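Local coordinates for protein scavenger receptor with C-type lectin type I (Homo sapiens, PDB 2OX8) that binds the leukocyte cell-surface glycan Lewis x through a C-type lectin carbohydrate-recognition domain, at residues Y18-K23 with V123-C128; L40-T45 with W75-G80; R59-I64 with G108-G113. All blocks are in the same frame, centred on the assembly; numbering follows the deposited sequence.

Contact 1: residues Y18-K23 with V123-C128; sequences YFSVEK and VNNFIC
S20 sits squarely on the ring of F126: its CB is 3.4 Å from the ring centroid and only 8° off the normal, a CH-pi contact over the face. With chi1 at 82°, OG lies between the backbone N and the carbonyl carbon. S20 OG accepts from F126 N at 2.7 Å along a nearly straight N-H...O line, and donates to E22 O at 3.0 Å, tying the turn after the strand back on itself. S20 N reaches F126 O, so serine and phenylalanine grip each other by backbone and side chain.

Past the turn, the K23 and N125 side chains cross at a slant. The K23 chain bends at its last torsion and brings NZ to N125 OD1 at 2.7 Å, in the carbonyl plane; N125 ND2 makes a weak bond to S20 O. At the other end Y18 and C128 form an antiparallel hydrogen-bonded pair, with CB facing CB at 3.8 Å. On the opposite face F19 and I127 run side by side, pointing the same way, with F19 CE2 nearest I127 CD1 and I127 CG2 over one ring face.

The two strands close the N- and C-terminal ends of the lectin domain together. Helix 26-35 covers the F126 and C128 face, through F32 and the disulfide to C33, while helix 46-55 lies against F19 and I127, and strand 62-67 runs beside strand 125-131.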
loop_
_atom_site.group_PDB
_atom_site.type_symbol
_atom_site.label_atom_id
_atom_site.label_comp_id
_atom_site.label_asym_id
_atom_site.label_seq_id
_atom_site.Cartn_x
_atom_site.Cartn_y
_atom_site.Cartn_z
ATOM N N TYR A 18 -8.941 5.782 2.982
ATOM C CA TYR A 18 -10.077 4.914 2.720
ATOM C C TYR A 18 -9.631 3.455 2.806
ATOM O O TYR A 18 -8.741 3.019 2.067
ATOM C CB TYR A 18 -10.669 5.186 1.336
ATOM C CG TYR A 18 -11.871 4.319 1.026
ATOM C CD1 TYR A 18 -13.128 4.623 1.539
ATOM C CD2 TYR A 18 -11.739 3.174 0.257
ATOM C CE1 TYR A 18 -14.226 3.803 1.293
ATOM C CE2 TYR A 18 -12.819 2.350 0.001
ATOM C CZ TYR A 18 -14.061 2.668 0.520
ATOM O OH TYR A 18 -15.134 1.855 0.241
ATOM N N PHE A 19 -10.232 2.707 3.724
ATOM C CA PHE A 19 -9.918 1.301 3.854
ATOM C C PHE A 19 -11.020 0.580 3.124
ATOM O O PHE A 19 -12.161 0.554 3.578
ATOM C CB PHE A 19 -9.855 0.886 5.322
ATOM C CG PHE A 19 -8.644 1.407 6.028
ATOM C CD1 PHE A 19 -8.546 2.753 6.369
ATOM C CD2 PHE A 19 -7.569 0.579 6.279
ATOM C CE1 PHE A 19 -7.396 3.257 6.942
ATOM C CE2 PHE A 19 -6.413 1.078 6.857
ATOM C CZ PHE A 19 -6.326 2.418 7.185
ATOM N N SER A 20 -10.673 -0.004 1.985
ATOM C CA SER A 20 -11.641 -0.680 1.141
ATOM C C SER A 20 -12.347 -1.881 1.742
ATOM O O SER A 20 -11.828 -2.588 2.615
ATOM C CB SER A 20 -10.987 -1.149 -0.155
ATOM O OG SER A 20 -10.318 -2.388 0.063
ATOM N N VAL A 21 -13.542 -2.112 1.216
ATOM C CA VAL A 21 -14.350 -3.242 1.605
ATOM C C VAL A 21 -14.153 -4.289 0.520
ATOM O O VAL A 21 -13.864 -5.442 0.819
ATOM C CB VAL A 21 -15.823 -2.856 1.685
ATOM C CG1 VAL A 21 -16.673 -4.104 1.866
ATOM C CG2 VAL A 21 -16.023 -1.873 2.840
ATOM N N GLU A 22 -14.279 -3.903 -0.747
ATOM C CA GLU A 22 -14.083 -4.900 -1.786
ATOM C C GLU A 22 -12.609 -5.123 -2.071
ATOM O O GLU A 22 -11.764 -4.256 -1.824
ATOM C CB GLU A 22 -14.800 -4.539 -3.090
ATOM C CG GLU A 22 -15.116 -5.795 -3.937
ATOM C CD GLU A 22 -15.635 -5.489 -5.349
ATOM O OE1 GLU A 22 -16.560 -4.653 -5.484
ATOM O OE2 GLU A 22 -15.122 -6.101 -6.320
ATOM N N LYS A 23 -12.318 -6.316 -2.581
ATOM C CA LYS A 23 -10.966 -6.714 -2.929
ATOM C C LYS A 23 -10.862 -6.671 -4.450
ATOM O O LYS A 23 -11.844 -6.934 -5.145
ATOM C CB LYS A 23 -10.709 -8.135 -2.438
ATOM C CG LYS A 23 -10.954 -8.346 -0.962
ATOM C CD LYS A 23 -11.078 -9.831 -0.657
ATOM C CE LYS A 23 -10.962 -10.122 0.839
ATOM N NZ LYS A 23 -9.553 -10.055 1.323
ATOM N N VAL A 123 -6.055 -10.769 -5.688
ATOM C CA VAL A 123 -7.065 -9.876 -5.142
ATOM C C VAL A 123 -6.823 -9.574 -3.663
ATOM O O VAL A 123 -6.488 -10.461 -2.884
ATOM C CB VAL A 123 -8.483 -10.474 -5.346
ATOM C CG1 VAL A 123 -9.535 -9.481 -4.935
ATOM C CG2 VAL A 123 -8.686 -10.840 -6.803
ATOM N N ASN A 124 -6.969 -8.304 -3.294
ATOM C CA ASN A 124 -6.782 -7.865 -1.918
ATOM C C ASN A 124 -7.580 -6.604 -1.685
ATOM O O ASN A 124 -8.075 -5.982 -2.622
ATOM C CB ASN A 124 -5.317 -7.526 -1.609
ATOM C CG ASN A 124 -4.400 -8.728 -1.680
ATOM O OD1 ASN A 124 -3.830 -9.018 -2.733
ATOM N ND2 ASN A 124 -4.246 -9.432 -0.561
ATOM N N ASN A 125 -7.691 -6.235 -0.413
ATOM C CA ASN A 125 -8.374 -5.023 -0.021
ATOM C C ASN A 125 -7.302 -3.975 -0.238
ATOM O O ASN A 125 -6.127 -4.318 -0.393
ATOM C CB ASN A 125 -8.776 -5.089 1.452
ATOM C CG ASN A 125 -9.769 -6.212 1.740
ATOM O OD1 ASN A 125 -9.412 -7.389 1.748
ATOM N ND2 ASN A 125 -11.023 -5.849 1.961
ATOM N N PHE A 126 -7.686 -2.705 -0.242
ATOM C CA PHE A 126 -6.720 -1.650 -0.480
ATOM C C PHE A 126 -7.017 -0.365 0.281
ATOM O O PHE A 126 -8.145 -0.124 0.714
ATOM C CB PHE A 126 -6.656 -1.369 -1.984
ATOM C CG PHE A 126 -7.982 -1.003 -2.586
ATOM C CD1 PHE A 126 -8.410 0.307 -2.600
ATOM C CD2 PHE A 126 -8.832 -1.992 -3.076
ATOM C CE1 PHE A 126 -9.665 0.639 -3.085
ATOM C CE2 PHE A 126 -10.093 -1.671 -3.564
ATOM C CZ PHE A 126 -10.511 -0.350 -3.568
ATOM N N ILE A 127 -5.986 0.461 0.433
ATOM C CA ILE A 127 -6.108 1.724 1.143
ATOM C C ILE A 127 -5.893 2.897 0.185
ATOM O O ILE A 127 -4.894 2.954 -0.535
ATOM C CB ILE A 127 -5.064 1.808 2.299
ATOM C CG1 ILE A 127 -5.280 0.656 3.278
ATOM C CG2 ILE A 127 -5.191 3.141 3.033
ATOM C CD1 ILE A 127 -4.295 0.649 4.455
ATOM N N CYS A 128 -6.841 3.818 0.165
ATOM C CA CYS A 128 -6.728 4.994 -0.678
ATOM C C CYS A 128 -6.357 6.179 0.218
ATOM O O CYS A 128 -6.741 6.249 1.395
ATOM C CB CYS A 128 -8.039 5.277 -1.398
ATOM S SG CYS A 128 -8.526 4.065 -2.670
#

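Contact 2: residues L40-T45 with W75-G80; sequences LVFINT and WKWLDG. With ZN (zinc ion), chain F.
F42 and W77 pack together beside a zinc site of the lectin domain. F42 O binds the zinc ion at 2.1 Å, and E48 and E129 supply the other protein ligands. The two side chains slide past each other in opposite directions, and each offers a ring face to the other's aliphatic hydrogens: W77 CB stands 4.0 Å from the F42 ring centroid, and F42 CA lies 3.9 Å from the centroid of the W77 six-membered ring. Because their planes are inclined by 49°, the pair is oblique.

The segment 40-45 is the loop leading from strand 39-40 into helix 46-55, and T45 at its end is the helix N-cap. Opposite it, strand 76-77 runs into a type I turn, W77 to G80, closed by G80 N on W77 O at 2.7 Å. The turn wraps the far end of the F42 ring, with L78 CB 3.8 Å from F42 CE2 and D79 CB equally close to F42 CE1.

Along the rest of the indole, I43 N lies over the same face as F42 CA, and I43 CB is 4.0 Å from W77 CH2. A water accepts a weak bond from N44 ND2 and donates to D79 OD2 at 3.2 Å.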
loop_
_atom_site.group_PDB
_atom_site.type_symbol
_atom_site.label_atom_id
_atom_site.label_comp_id
_atom_site.label_asym_id
_atom_site.label_seq_id
_atom_site.Cartn_x
_atom_site.Cartn_y
_atom_site.Cartn_z
ATOM N N LEU A 40 -3.383 4.792 -4.134
ATOM C CA LEU A 40 -3.058 3.812 -3.130
ATOM C C LEU A 40 -2.085 4.537 -2.174
ATOM O O LEU A 40 -1.182 5.284 -2.599
ATOM C CB LEU A 40 -2.452 2.574 -3.803
ATOM C CG LEU A 40 -3.502 1.645 -4.474
ATOM C CD1 LEU A 40 -2.840 0.708 -5.472
ATOM C CD2 LEU A 40 -4.247 0.838 -3.389
ATOM N N VAL A 41 -2.327 4.343 -0.881
ATOM C CA VAL A 41 -1.586 4.970 0.198
ATOM C C VAL A 41 -0.051 4.919 0.112
ATOM O O VAL A 41 0.526 3.935 -0.354
ATOM C CB VAL A 41 -2.053 4.354 1.543
ATOM C CG1 VAL A 41 -1.595 2.911 1.637
ATOM C CG2 VAL A 41 -1.546 5.148 2.700
ATOM N N PHE A 42 0.591 6.004 0.546
ATOM C CA PHE A 42 2.053 6.103 0.605
ATOM C C PHE A 42 2.308 6.170 2.104
ATOM O O PHE A 42 1.611 6.901 2.821
ATOM C CB PHE A 42 2.584 7.408 -0.004
ATOM C CG PHE A 42 2.346 7.554 -1.467
ATOM C CD1 PHE A 42 2.299 8.813 -2.040
ATOM C CD2 PHE A 42 2.133 6.442 -2.278
ATOM C CE1 PHE A 42 2.034 8.974 -3.405
ATOM C CE2 PHE A 42 1.870 6.589 -3.642
ATOM C CZ PHE A 42 1.818 7.863 -4.203
ATOM N N ILE A 43 3.277 5.406 2.592
ATOM C CA ILE A 43 3.589 5.429 4.022
ATOM C C ILE A 43 4.998 5.996 4.188
ATOM O O ILE A 43 5.984 5.309 3.920
ATOM C CB ILE A 43 3.487 4.021 4.609
ATOM C CG1 ILE A 43 2.037 3.545 4.490
ATOM C CG2 ILE A 43 3.960 4.019 6.054
ATOM C CD1 ILE A 43 1.877 2.068 4.568
ATOM N N ASN A 44 5.089 7.251 4.623
ATOM C CA ASN A 44 6.383 7.889 4.742
ATOM C C ASN A 44 6.982 8.201 6.110
ATOM O O ASN A 44 7.982 8.906 6.196
ATOM C CB ASN A 44 6.379 9.148 3.896
ATOM C CG ASN A 44 6.341 8.835 2.426
ATOM O OD1 ASN A 44 7.217 8.149 1.912
ATOM N ND2 ASN A 44 5.317 9.326 1.739
ATOM N N THR A 45 6.397 7.668 7.169
ATOM C CA THR A 45 6.908 7.905 8.501
ATOM C C THR A 45 6.402 6.792 9.369
ATOM O O THR A 45 5.367 6.204 9.075
ATOM C CB THR A 45 6.387 9.237 9.079
ATOM O OG1 THR A 45 4.951 9.250 9.031
ATOM C CG2 THR A 45 6.933 10.416 8.284
ATOM N N TRP A 75 12.105 -0.273 -5.931
ATOM C CA TRP A 75 10.790 0.009 -5.358
ATOM C C TRP A 75 10.527 1.477 -5.147
ATOM O O TRP A 75 11.348 2.190 -4.569
ATOM C CB TRP A 75 10.586 -0.780 -4.044
ATOM C CG TRP A 75 10.513 -2.258 -4.309
ATOM C CD1 TRP A 75 11.547 -3.062 -4.710
ATOM C CD2 TRP A 75 9.322 -3.055 -4.432
ATOM N NE1 TRP A 75 11.073 -4.290 -5.096
ATOM C CE2 TRP A 75 9.715 -4.318 -4.936
ATOM C CE3 TRP A 75 7.963 -2.822 -4.172
ATOM C CZ2 TRP A 75 8.802 -5.343 -5.189
ATOM C CZ3 TRP A 75 7.051 -3.845 -4.423
ATOM C CH2 TRP A 75 7.477 -5.092 -4.929
ATOM N N LYS A 76 9.367 1.917 -5.631
ATOM C CA LYS A 76 8.954 3.312 -5.528
ATOM C C LYS A 76 7.463 3.477 -5.270
ATOM O O LYS A 76 6.647 2.621 -5.621
ATOM C CB LYS A 76 9.274 4.059 -6.824
ATOM C CG LYS A 76 10.735 4.199 -7.185
ATOM C CD LYS A 76 10.819 4.874 -8.538
ATOM C CE LYS A 76 12.229 4.922 -9.095
ATOM N NZ LYS A 76 12.158 5.187 -10.563
ATOM N N TRP A 77 7.117 4.603 -4.660
ATOM C CA TRP A 77 5.731 4.928 -4.392
ATOM C C TRP A 77 5.209 5.437 -5.730
ATOM O O TRP A 77 5.993 5.970 -6.518
ATOM C CB TRP A 77 5.655 6.028 -3.344
ATOM C CG TRP A 77 6.132 5.610 -2.004
ATOM C CD1 TRP A 77 7.221 6.085 -1.342
ATOM C CD2 TRP A 77 5.503 4.668 -1.125
ATOM N NE1 TRP A 77 7.311 5.502 -0.097
ATOM C CE2 TRP A 77 6.270 4.628 0.060
ATOM C CE3 TRP A 77 4.366 3.857 -1.223
ATOM C CZ2 TRP A 77 5.938 3.810 1.140
ATOM C CZ3 TRP A 77 4.036 3.040 -0.145
ATOM C CH2 TRP A 77 4.823 3.024 1.020
ATOM N N LEU A 78 3.914 5.284 -5.997
ATOM C CA LEU A 78 3.346 5.720 -7.277
ATOM C C LEU A 78 3.691 7.162 -7.710
ATOM O O LEU A 78 3.382 7.561 -8.830
ATOM C CB LEU A 78 1.820 5.563 -7.261
ATOM C CG LEU A 78 1.265 4.169 -7.010
ATOM C CD1 LEU A 78 -0.227 4.258 -6.763
ATOM C CD2 LEU A 78 1.580 3.262 -8.171
ATOM N N ASP A 79 4.304 7.943 -6.828
ATOM C CA ASP A 79 4.682 9.315 -7.151
ATOM C C ASP A 79 6.139 9.394 -7.617
ATOM O O ASP A 79 6.693 10.485 -7.733
ATOM C CB ASP A 79 4.531 10.205 -5.921
ATOM C CG ASP A 79 5.614 9.946 -4.878
ATOM O OD1 ASP A 79 6.449 9.035 -5.096
ATOM O OD2 ASP A 79 5.628 10.653 -3.838
ATOM N N GLY A 80 6.749 8.233 -7.863
ATOM C CA GLY A 80 8.146 8.181 -8.278
ATOM C C GLY A 80 9.137 7.999 -7.127
ATOM O O GLY A 80 10.063 7.211 -7.229
HETATM ZN ZN ZN F . 0.775 8.722 3.440
HETATM O O HOH W 1 5.685 10.463 -0.632
#

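Contact 3: residues R59-I64 with G108-G113; sequences RESHWI and GLIYAG. With ZN (zinc ion), chain I.
L109 O takes two hydrogen bonds from segment 59-64. H62 N reaches L109 O in the carbonyl plane at 2.9 Å, and S61 OG reaches the same oxygen from 45° above that plane at 3.0 Å. The S61 hydroxyl gets there because OG swings anti to its own backbone N (chi1 -160°), which also lays it against I110 CG2. In return L109 N donates to H62 O nearly along the C=O direction, although the modelled length is too short to trust.

These two backbone bonds make H62 and L109 an antiparallel hydrogen-bonded pair. W63 and G108 follow as a non-hydrogen-bonded pair whose CA atoms are only 3.9 Å apart, and I64 CG2 packs on L109 CB. W63 and I64 begin the WIGL sequence of the C-type lectin fold, and the two strands joined here lead into and out of its long-loop region. On the other side of segment 59-64, the backbone of N125 bonds to the backbones of S61 and W63, while the indole NE1 of W63 gives its hydrogen to E24 O.

Beyond the strand, L109 runs on into a type II turn, closed by G113 N on I110 O at 2.8 Å. Y111 leaves this turn to lie under R59: the arginine CG is centred over the phenol face, 3.6 Å from its centroid. H62 NE2 binds a zinc ion at 2.0 Å, alongside E60 OE1 and two waters, each of which is 2.4 Å from the metal.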
loop_
_atom_site.group_PDB
_atom_site.type_symbol
_atom_site.label_atom_id
_atom_site.label_comp_id
_atom_site.label_asym_id
_atom_site.label_seq_id
_atom_site.Cartn_x
_atom_site.Cartn_y
_atom_site.Cartn_z
ATOM N N ARG A 59 -8.519 -8.529 9.502
ATOM C CA ARG A 59 -7.193 -9.102 9.306
ATOM C C ARG A 59 -6.807 -9.260 7.836
ATOM O O ARG A 59 -5.811 -9.904 7.502
ATOM C CB ARG A 59 -7.100 -10.448 10.018
ATOM C CG ARG A 59 -6.538 -10.343 11.419
ATOM C CD ARG A 59 -7.616 -10.279 12.480
ATOM N NE ARG A 59 -7.064 -10.042 13.818
ATOM C CZ ARG A 59 -6.025 -10.691 14.340
ATOM N NH1 ARG A 59 -5.391 -11.630 13.655
ATOM N NH2 ARG A 59 -5.616 -10.399 15.562
ATOM N N GLU A 60 -7.593 -8.653 6.957
ATOM C CA GLU A 60 -7.331 -8.720 5.531
ATOM C C GLU A 60 -6.058 -7.945 5.170
ATOM O O GLU A 60 -5.710 -6.947 5.802
ATOM C CB GLU A 60 -8.537 -8.159 4.757
ATOM C CG GLU A 60 -9.743 -7.729 5.642
ATOM C CD GLU A 60 -9.811 -6.214 5.888
ATOM O OE1 GLU A 60 -8.792 -5.637 6.297
ATOM O OE2 GLU A 60 -10.878 -5.593 5.675
ATOM N N SER A 61 -5.349 -8.426 4.159
ATOM C CA SER A 61 -4.133 -7.772 3.685
ATOM C C SER A 61 -4.593 -6.611 2.776
ATOM O O SER A 61 -5.598 -6.747 2.076
ATOM C CB SER A 61 -3.310 -8.786 2.885
ATOM O OG SER A 61 -1.958 -8.403 2.780
ATOM N N HIS A 62 -3.876 -5.486 2.790
ATOM C CA HIS A 62 -4.241 -4.324 1.962
ATOM C C HIS A 62 -3.127 -3.866 1.022
ATOM O O HIS A 62 -1.969 -3.830 1.422
ATOM C CB HIS A 62 -4.614 -3.136 2.859
ATOM C CG HIS A 62 -5.859 -3.344 3.659
ATOM N ND1 HIS A 62 -7.062 -2.757 3.326
ATOM C CD2 HIS A 62 -6.096 -4.097 4.758
ATOM C CE1 HIS A 62 -7.988 -3.141 4.187
ATOM N NE2 HIS A 62 -7.428 -3.955 5.066
ATOM N N TRP A 63 -3.472 -3.498 -0.213
ATOM C CA TRP A 63 -2.470 -3.004 -1.173
ATOM C C TRP A 63 -2.010 -1.609 -0.754
ATOM O O TRP A 63 -2.792 -0.831 -0.219
ATOM C CB TRP A 63 -3.044 -2.814 -2.578
ATOM C CG TRP A 63 -3.406 -4.000 -3.365
ATOM C CD1 TRP A 63 -4.641 -4.301 -3.836
ATOM C CD2 TRP A 63 -2.529 -5.030 -3.839
ATOM N NE1 TRP A 63 -4.600 -5.455 -4.575
ATOM C CE2 TRP A 63 -3.315 -5.926 -4.595
ATOM C CE3 TRP A 63 -1.149 -5.279 -3.701
ATOM C CZ2 TRP A 63 -2.778 -7.061 -5.214
ATOM C CZ3 TRP A 63 -0.617 -6.399 -4.316
ATOM C CH2 TRP A 63 -1.437 -7.282 -5.067
ATOM N N ILE A 64 -0.746 -1.287 -1.011
ATOM C CA ILE A 64 -0.226 0.051 -0.734
ATOM C C ILE A 64 0.366 0.565 -2.063
ATOM O O ILE A 64 0.636 -0.229 -2.964
ATOM C CB ILE A 64 0.815 0.039 0.408
ATOM C CG1 ILE A 64 2.015 -0.853 0.082
ATOM C CG2 ILE A 64 0.158 -0.468 1.661
ATOM C CD1 ILE A 64 3.103 -0.847 1.194
ATOM N N GLY A 108 1.868 -4.830 -0.472
ATOM C CA GLY A 108 0.668 -4.742 0.321
ATOM C C GLY A 108 1.055 -4.845 1.784
ATOM O O GLY A 108 2.077 -5.447 2.134
ATOM N N LEU A 109 0.236 -4.240 2.634
ATOM C CA LEU A 109 0.452 -4.225 4.069
ATOM C C LEU A 109 -0.285 -5.433 4.618
ATOM O O LEU A 109 -1.358 -5.779 4.121
ATOM C CB LEU A 109 -0.156 -2.943 4.640
ATOM C CG LEU A 109 0.210 -2.310 5.985
ATOM C CD1 LEU A 109 -0.823 -1.235 6.292
ATOM C CD2 LEU A 109 0.211 -3.335 7.096
ATOM N N ILE A 110 0.280 -6.093 5.621
ATOM C CA ILE A 110 -0.398 -7.244 6.217
ATOM C C ILE A 110 -0.749 -6.941 7.663
ATOM O O ILE A 110 -0.192 -6.023 8.262
ATOM C CB ILE A 110 0.477 -8.516 6.197
ATOM C CG1 ILE A 110 1.728 -8.302 7.055
ATOM C CG2 ILE A 110 0.811 -8.883 4.763
ATOM C CD1 ILE A 110 2.742 -9.421 6.972
ATOM N N TYR A 111 -1.682 -7.700 8.226
ATOM C CA TYR A 111 -2.035 -7.483 9.625
ATOM C C TYR A 111 -0.713 -7.690 10.344
ATOM O O TYR A 111 0.002 -8.650 10.055
ATOM C CB TYR A 111 -3.054 -8.513 10.108
ATOM C CG TYR A 111 -3.791 -8.074 11.355
ATOM C CD1 TYR A 111 -4.712 -7.022 11.303
ATOM C CD2 TYR A 111 -3.555 -8.687 12.589
ATOM C CE1 TYR A 111 -5.378 -6.593 12.441
ATOM C CE2 TYR A 111 -4.222 -8.257 13.744
ATOM C CZ TYR A 111 -5.132 -7.212 13.660
ATOM O OH TYR A 111 -5.812 -6.787 14.782
ATOM N N ALA A 112 -0.392 -6.778 11.253
ATOM C CA ALA A 112 0.865 -6.797 12.012
ATOM C C ALA A 112 1.645 -5.569 11.565
ATOM O O ALA A 112 2.560 -5.109 12.255
ATOM C CB ALA A 112 1.678 -8.064 11.736
ATOM N N GLY A 113 1.290 -5.061 10.387
ATOM C CA GLY A 113 1.918 -3.855 9.889
ATOM C C GLY A 113 2.968 -3.900 8.799
ATOM O O GLY A 113 3.048 -2.957 8.017
HETATM ZN ZN ZN I . -8.583 -3.970 6.756
HETATM O O HOH W 2 -6.853 -5.578 7.387
HETATM O O HOH W 3 -9.747 -2.263 7.946
#

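All three contacts reach one mixed sheet. Contact 1 closes the chain's outer loop, pairing strand 15-19 with strand 125-131, and contacts 2 and 3 are nested inside it, their own segments alternating along the sequence. The centres of contacts 1 and 3 are about 10 Å apart, joined where strands 125-131 and 62-67 run parallel and N125 O meets W63 N at 2.8 Å. Contact 2 lies about 16 Å from contact 1 and about 15 Å from contact 3; I127 O reaches V41 N, and V41 and W77 pack on I64. The sheet therefore ties the terminal strands to the strands flanking the long-loop region, where C-type lectins usually bind sugar.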